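Local coordinates for tartrate dehydrogenase/decarboxylase (Pseudomonas putida, PDB 3FLK), which oxidises tartrate to oxaloglycolate with NAD, converts meso-tartrate to D-glycerate and oxidatively decarboxylates D-malate to pyruvate, using one magnesium or manganese ion per subunit, at residues Val27-Leu39 against Asp316-Asn328. The protein carries 1 engineered substitution. Sequence-based numbering, arbitrary orientation.
Sequences VLEAAALKHGLAL and DERYQRAHDDMLN. With SO4 (sulfate ion), chain J.
His35, just before Gly36, drops as a knob into the hole formed by Arg318, Arg321, Ala322 and Asp325 on helix 317-336, one of several contacts joining the two segments. Its CB lies 3.8 Å from Arg318 O, and CG rests against the same oxygen. With CG anti to the carbonyl carbon (chi1 -64°), the ring lies with one face over the Arg321-Ala322 peptide. ND1 borders Arg321 CB, CE1 lies between Arg321 CB and Asp325 OD2, and CD2 rests 3.7 Å from Ala322 CA. At the tip, His35 NE2 donates to Asp325 OD2 at 2.7 Å: the carboxylate oxygen lies in the ring plane but is met from above its own plane, and the bond is bent to 137°. Cutting the side chain back to an alanine here would probably leave Asp325 without this donor and open a gap over Ala322. The backbone of His35 is gripped too, for Arg318 stretches out so that NH1 reaches His35 O at 2.8 Å. Beyond Gly36, Leu37 sets CD2 squarely over the Tyr319 ring, 3.6 Å from its centroid, a CH-pi contact. Toward the other end, selenomethionine Met326 bends at chi3 (70°), bringing CE within 3.8 Å of both Val27 CG1 and Leu28 CD2. Helix 349-361 adds Leu360 against Val27 and Met326. This is a single knob-into-hole contact, backed by apolar packing, between an early and a late helix of the isocitrate/isopropylmalate dehydrogenase fold, beside edge strand 39-43 and away from the active site.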
loop_
_atom_site.group_PDB
_atom_site.type_symbol
_atom_site.label_atom_id
_atom_site.label_comp_id
_atom_site.label_asym_id
_atom_site.label_seq_id
_atom_site.Cartn_x
_atom_site.Cartn_y
_atom_site.Cartn_z
ATOM N N VAL A 27 -10.792 -25.437 18.634
ATOM C CA VAL A 27 -11.586 -25.783 17.451
ATOM C C VAL A 27 -10.972 -26.953 16.672
ATOM O O VAL A 27 -11.699 -27.806 16.149
ATOM C CB VAL A 27 -11.801 -24.558 16.520
ATOM C CG1 VAL A 27 -12.648 -24.935 15.304
ATOM C CG2 VAL A 27 -12.454 -23.408 17.282
ATOM N N LEU A 28 -9.640 -26.986 16.598
ATOM C CA LEU A 28 -8.925 -28.089 15.946
ATOM C C LEU A 28 -9.156 -29.421 16.659
ATOM O O LEU A 28 -9.333 -30.454 16.010
ATOM C CB LEU A 28 -7.424 -27.801 15.857
ATOM C CG LEU A 28 -6.926 -26.773 14.835
ATOM C CD1 LEU A 28 -5.460 -26.470 15.081
ATOM C CD2 LEU A 28 -7.133 -27.257 13.411
ATOM N N GLU A 29 -9.149 -29.389 17.992
ATOM C CA GLU A 29 -9.408 -30.585 18.798
ATOM C C GLU A 29 -10.852 -31.070 18.643
ATOM O O GLU A 29 -11.106 -32.272 18.638
ATOM C CB GLU A 29 -9.053 -30.343 20.272
ATOM C CG GLU A 29 -7.545 -30.373 20.550
ATOM C CD GLU A 29 -7.169 -29.947 21.966
ATOM O OE1 GLU A 29 -7.937 -29.198 22.611
ATOM O OE2 GLU A 29 -6.085 -30.356 22.434
ATOM N N ALA A 30 -11.787 -30.132 18.499
ATOM C CA ALA A 30 -13.183 -30.459 18.212
ATOM C C ALA A 30 -13.334 -31.058 16.811
ATOM O O ALA A 30 -14.113 -31.992 16.610
ATOM C CB ALA A 30 -14.065 -29.230 18.368
ATOM N N ALA A 31 -12.582 -30.517 15.854
ATOM C CA ALA A 31 -12.551 -31.046 14.493
ATOM C C ALA A 31 -11.919 -32.437 14.451
ATOM O O ALA A 31 -12.381 -33.308 13.714
ATOM C CB ALA A 31 -11.810 -30.093 13.561
ATOM N N ALA A 32 -10.868 -32.633 15.247
ATOM C CA ALA A 32 -10.166 -33.916 15.320
ATOM C C ALA A 32 -11.075 -35.019 15.856
ATOM O O ALA A 32 -11.114 -36.122 15.307
ATOM C CB ALA A 32 -8.911 -33.795 16.171
ATOM N N LEU A 33 -11.806 -34.705 16.923
ATOM C CA LEU A 33 -12.764 -35.628 17.527
ATOM C C LEU A 33 -13.866 -36.026 16.540
ATOM O O LEU A 33 -14.181 -37.207 16.400
ATOM C CB LEU A 33 -13.375 -35.006 18.791
ATOM C CG LEU A 33 -14.418 -35.810 19.579
ATOM C CD1 LEU A 33 -13.780 -36.982 20.324
ATOM C CD2 LEU A 33 -15.169 -34.901 20.544
ATOM N N LYS A 34 -14.429 -35.031 15.859
ATOM C CA LYS A 34 -15.544 -35.223 14.930
ATOM C C LYS A 34 -15.192 -36.096 13.723
ATOM O O LYS A 34 -16.001 -36.918 13.293
ATOM C CB LYS A 34 -16.062 -33.862 14.452
ATOM C CG LYS A 34 -17.390 -33.908 13.719
ATOM C CD LYS A 34 -17.719 -32.559 13.107
ATOM C CE LYS A 34 -19.105 -32.550 12.485
ATOM N NZ LYS A 34 -20.169 -32.509 13.521
ATOM N N HIS A 35 -13.991 -35.909 13.179
ATOM C CA HIS A 35 -13.592 -36.596 11.949
ATOM C C HIS A 35 -12.537 -37.682 12.164
ATOM O O HIS A 35 -12.037 -38.269 11.203
ATOM C CB HIS A 35 -13.138 -35.578 10.896
ATOM C CG HIS A 35 -14.227 -34.655 10.453
ATOM N ND1 HIS A 35 -15.121 -34.984 9.457
ATOM C CD2 HIS A 35 -14.583 -33.421 10.884
ATOM C CE1 HIS A 35 -15.974 -33.989 9.286
ATOM N NE2 HIS A 35 -15.670 -33.029 10.141
ATOM N N GLY A 36 -12.216 -37.951 13.427
ATOM C CA GLY A 36 -11.283 -39.017 13.788
ATOM C C GLY A 36 -9.842 -38.753 13.393
ATOM O O GLY A 36 -9.102 -39.685 13.069
ATOM N N LEU A 37 -9.443 -37.484 13.419
ATOM C CA LEU A 37 -8.070 -37.104 13.097
ATOM C C LEU A 37 -7.167 -37.350 14.296
ATOM O O LEU A 37 -7.586 -37.186 15.445
ATOM C CB LEU A 37 -7.981 -35.627 12.691
ATOM C CG LEU A 37 -9.039 -34.988 11.786
ATOM C CD1 LEU A 37 -8.789 -33.493 11.671
ATOM C CD2 LEU A 37 -9.086 -35.633 10.406
ATOM N N ALA A 38 -5.926 -37.740 14.024
ATOM C CA ALA A 38 -4.934 -37.892 15.079
ATOM C C ALA A 38 -3.972 -36.711 15.049
ATOM O O ALA A 38 -3.119 -36.610 14.162
ATOM C CB ALA A 38 -4.195 -39.214 14.940
ATOM N N LEU A 39 -4.140 -35.807 16.011
ATOM C CA LEU A 39 -3.297 -34.622 16.129
ATOM C C LEU A 39 -2.650 -34.560 17.506
ATOM O O LEU A 39 -3.293 -34.850 18.517
ATOM C CB LEU A 39 -4.109 -33.346 15.877
ATOM C CG LEU A 39 -4.880 -33.168 14.562
ATOM C CD1 LEU A 39 -5.701 -31.888 14.614
ATOM C CD2 LEU A 39 -3.961 -33.166 13.341
ATOM N N ASP A 316 -6.203 -37.570 2.213
ATOM C CA ASP A 316 -7.168 -38.024 3.215
ATOM C C ASP A 316 -8.418 -37.145 3.238
ATOM O O ASP A 316 -8.340 -35.943 3.509
ATOM C CB ASP A 316 -6.515 -38.074 4.600
ATOM C CG ASP A 316 -7.265 -38.970 5.579
ATOM O OD1 ASP A 316 -8.510 -39.080 5.487
ATOM O OD2 ASP A 316 -6.602 -39.562 6.456
ATOM N N GLU A 317 -9.567 -37.762 2.965
ATOM C CA GLU A 317 -10.847 -37.051 2.900
ATOM C C GLU A 317 -11.322 -36.515 4.256
ATOM O O GLU A 317 -12.057 -35.529 4.309
ATOM C CB GLU A 317 -11.935 -37.920 2.251
ATOM C CG GLU A 317 -12.323 -39.185 3.029
ATOM C CD GLU A 317 -11.647 -40.449 2.519
ATOM O OE1 GLU A 317 -10.437 -40.409 2.193
ATOM O OE2 GLU A 317 -12.335 -41.493 2.450
ATOM N N ARG A 318 -10.893 -37.165 5.338
ATOM C CA ARG A 318 -11.248 -36.754 6.699
ATOM C C ARG A 318 -10.760 -35.335 7.010
ATOM O O ARG A 318 -11.480 -34.540 7.621
ATOM C CB ARG A 318 -10.672 -37.735 7.726
ATOM C CG ARG A 318 -11.243 -39.145 7.656
ATOM C CD ARG A 318 -10.528 -40.070 8.629
ATOM N NE ARG A 318 -11.141 -41.397 8.680
ATOM C CZ ARG A 318 -12.076 -41.765 9.554
ATOM N NH1 ARG A 318 -12.522 -40.910 10.466
ATOM N NH2 ARG A 318 -12.570 -42.996 9.516
ATOM N N TYR A 319 -9.538 -35.031 6.579
ATOM C CA TYR A 319 -8.926 -33.724 6.809
ATOM C C TYR A 319 -9.573 -32.620 5.980
ATOM O O TYR A 319 -9.707 -31.485 6.449
ATOM C CB TYR A 319 -7.417 -33.787 6.561
ATOM C CG TYR A 319 -6.664 -34.474 7.677
ATOM C CD1 TYR A 319 -6.067 -33.733 8.693
ATOM C CD2 TYR A 319 -6.564 -35.867 7.729
ATOM C CE1 TYR A 319 -5.381 -34.356 9.730
ATOM C CE2 TYR A 319 -5.881 -36.501 8.763
ATOM C CZ TYR A 319 -5.294 -35.737 9.761
ATOM O OH TYR A 319 -4.614 -36.350 10.787
ATOM N N GLN A 320 -9.983 -32.958 4.759
ATOM C CA GLN A 320 -10.684 -32.015 3.890
ATOM C C GLN A 320 -12.058 -31.654 4.454
ATOM O O GLN A 320 -12.465 -30.490 4.413
ATOM C CB GLN A 320 -10.815 -32.564 2.467
ATOM C CG GLN A 320 -11.329 -31.548 1.449
ATOM C CD GLN A 320 -10.438 -30.317 1.340
ATOM O OE1 GLN A 320 -9.235 -30.425 1.096
ATOM N NE2 GLN A 320 -11.029 -29.140 1.525
ATOM N N ARG A 321 -12.761 -32.654 4.982
ATOM C CA ARG A 321 -14.064 -32.445 5.609
ATOM C C ARG A 321 -13.938 -31.639 6.898
ATOM O O ARG A 321 -14.814 -30.837 7.216
ATOM C CB ARG A 321 -14.762 -33.779 5.890
ATOM C CG ARG A 321 -15.306 -34.472 4.650
ATOM C CD ARG A 321 -16.264 -35.603 5.022
ATOM N NE ARG A 321 -15.582 -36.726 5.664
ATOM C CZ ARG A 321 -15.151 -37.813 5.029
ATOM N NH1 ARG A 321 -15.331 -37.941 3.719
ATOM N NH2 ARG A 321 -14.543 -38.778 5.705
ATOM N N ALA A 322 -12.849 -31.864 7.633
ATOM C CA ALA A 322 -12.554 -31.100 8.845
ATOM C C ALA A 322 -12.343 -29.621 8.518
ATOM O O ALA A 322 -12.886 -28.753 9.203
ATOM C CB ALA A 322 -11.346 -31.672 9.564
ATOM N N HIS A 323 -11.570 -29.349 7.462
ATOM C CA HIS A 323 -11.394 -27.989 6.948
ATOM C C HIS A 323 -12.739 -27.356 6.603
ATOM O O HIS A 323 -13.042 -26.247 7.049
ATOM C CB HIS A 323 -10.483 -27.973 5.711
ATOM C CG HIS A 323 -10.542 -26.690 4.938
ATOM N ND1 HIS A 323 -11.470 -26.460 3.944
ATOM C CD2 HIS A 323 -9.799 -25.561 5.026
ATOM C CE1 HIS A 323 -11.293 -25.247 3.452
ATOM N NE2 HIS A 323 -10.285 -24.681 4.090
ATOM N N ASP A 324 -13.535 -28.073 5.809
ATOM C CA ASP A 324 -14.831 -27.586 5.338
ATOM C C ASP A 324 -15.806 -27.310 6.483
ATOM O O ASP A 324 -16.543 -26.326 6.445
ATOM C CB ASP A 324 -15.447 -28.572 4.334
ATOM C CG ASP A 324 -14.615 -28.728 3.061
ATOM O OD1 ASP A 324 -13.527 -28.113 2.947
ATOM O OD2 ASP A 324 -15.053 -29.484 2.166
ATOM N N ASP A 325 -15.804 -28.176 7.495
ATOM C CA ASP A 325 -16.664 -28.001 8.670
ATOM C C ASP A 325 -16.248 -26.803 9.516
ATOM O O ASP A 325 -17.096 -26.126 10.098
ATOM C CB ASP A 325 -16.688 -29.270 9.529
ATOM C CG ASP A 325 -17.635 -30.331 8.985
ATOM O OD1 ASP A 325 -18.284 -30.094 7.941
ATOM O OD2 ASP A 325 -17.733 -31.406 9.608
HETATM N N MSE A 326 -14.943 -26.547 9.580
HETATM C CA MSE A 326 -14.416 -25.391 10.301
HETATM C C MSE A 326 -14.828 -24.081 9.637
HETATM O O MSE A 326 -15.216 -23.133 10.319
HETATM C CB MSE A 326 -12.898 -25.488 10.451
HETATM C CG MSE A 326 -12.477 -26.534 11.467
HETATM SE SE MSE A 326 -10.564 -26.780 11.641
HETATM C CE MSE A 326 -10.124 -25.079 12.493
ATOM N N LEU A 327 -14.766 -24.045 8.308
ATOM C CA LEU A 327 -15.229 -22.889 7.543
ATOM C C LEU A 327 -16.738 -22.698 7.674
ATOM O O LEU A 327 -17.211 -21.574 7.803
ATOM C CB LEU A 327 -14.821 -23.004 6.069
ATOM C CG LEU A 327 -13.508 -22.345 5.618
ATOM C CD1 LEU A 327 -13.611 -20.814 5.635
ATOM C CD2 LEU A 327 -12.305 -22.819 6.431
ATOM N N ASN A 328 -17.475 -23.806 7.642
ATOM C CA ASN A 328 -18.919 -23.809 7.867
ATOM C C ASN A 328 -19.259 -23.211 9.235
ATOM O O ASN A 328 -20.130 -22.349 9.339
ATOM C CB ASN A 328 -19.470 -25.239 7.746
ATOM C CG ASN A 328 -20.989 -25.288 7.587
ATOM O OD1 ASN A 328 -21.693 -24.306 7.812
ATOM N ND2 ASN A 328 -21.498 -26.453 7.199
HETATM S S SO4 J . -10.664 -21.596 2.256
HETATM O O1 SO4 J . -9.999 -20.417 1.707
HETATM O O2 SO4 J . -10.427 -22.740 1.380
HETATM O O3 SO4 J . -10.137 -21.893 3.584
HETATM O O4 SO4 J . -12.101 -21.342 2.338
#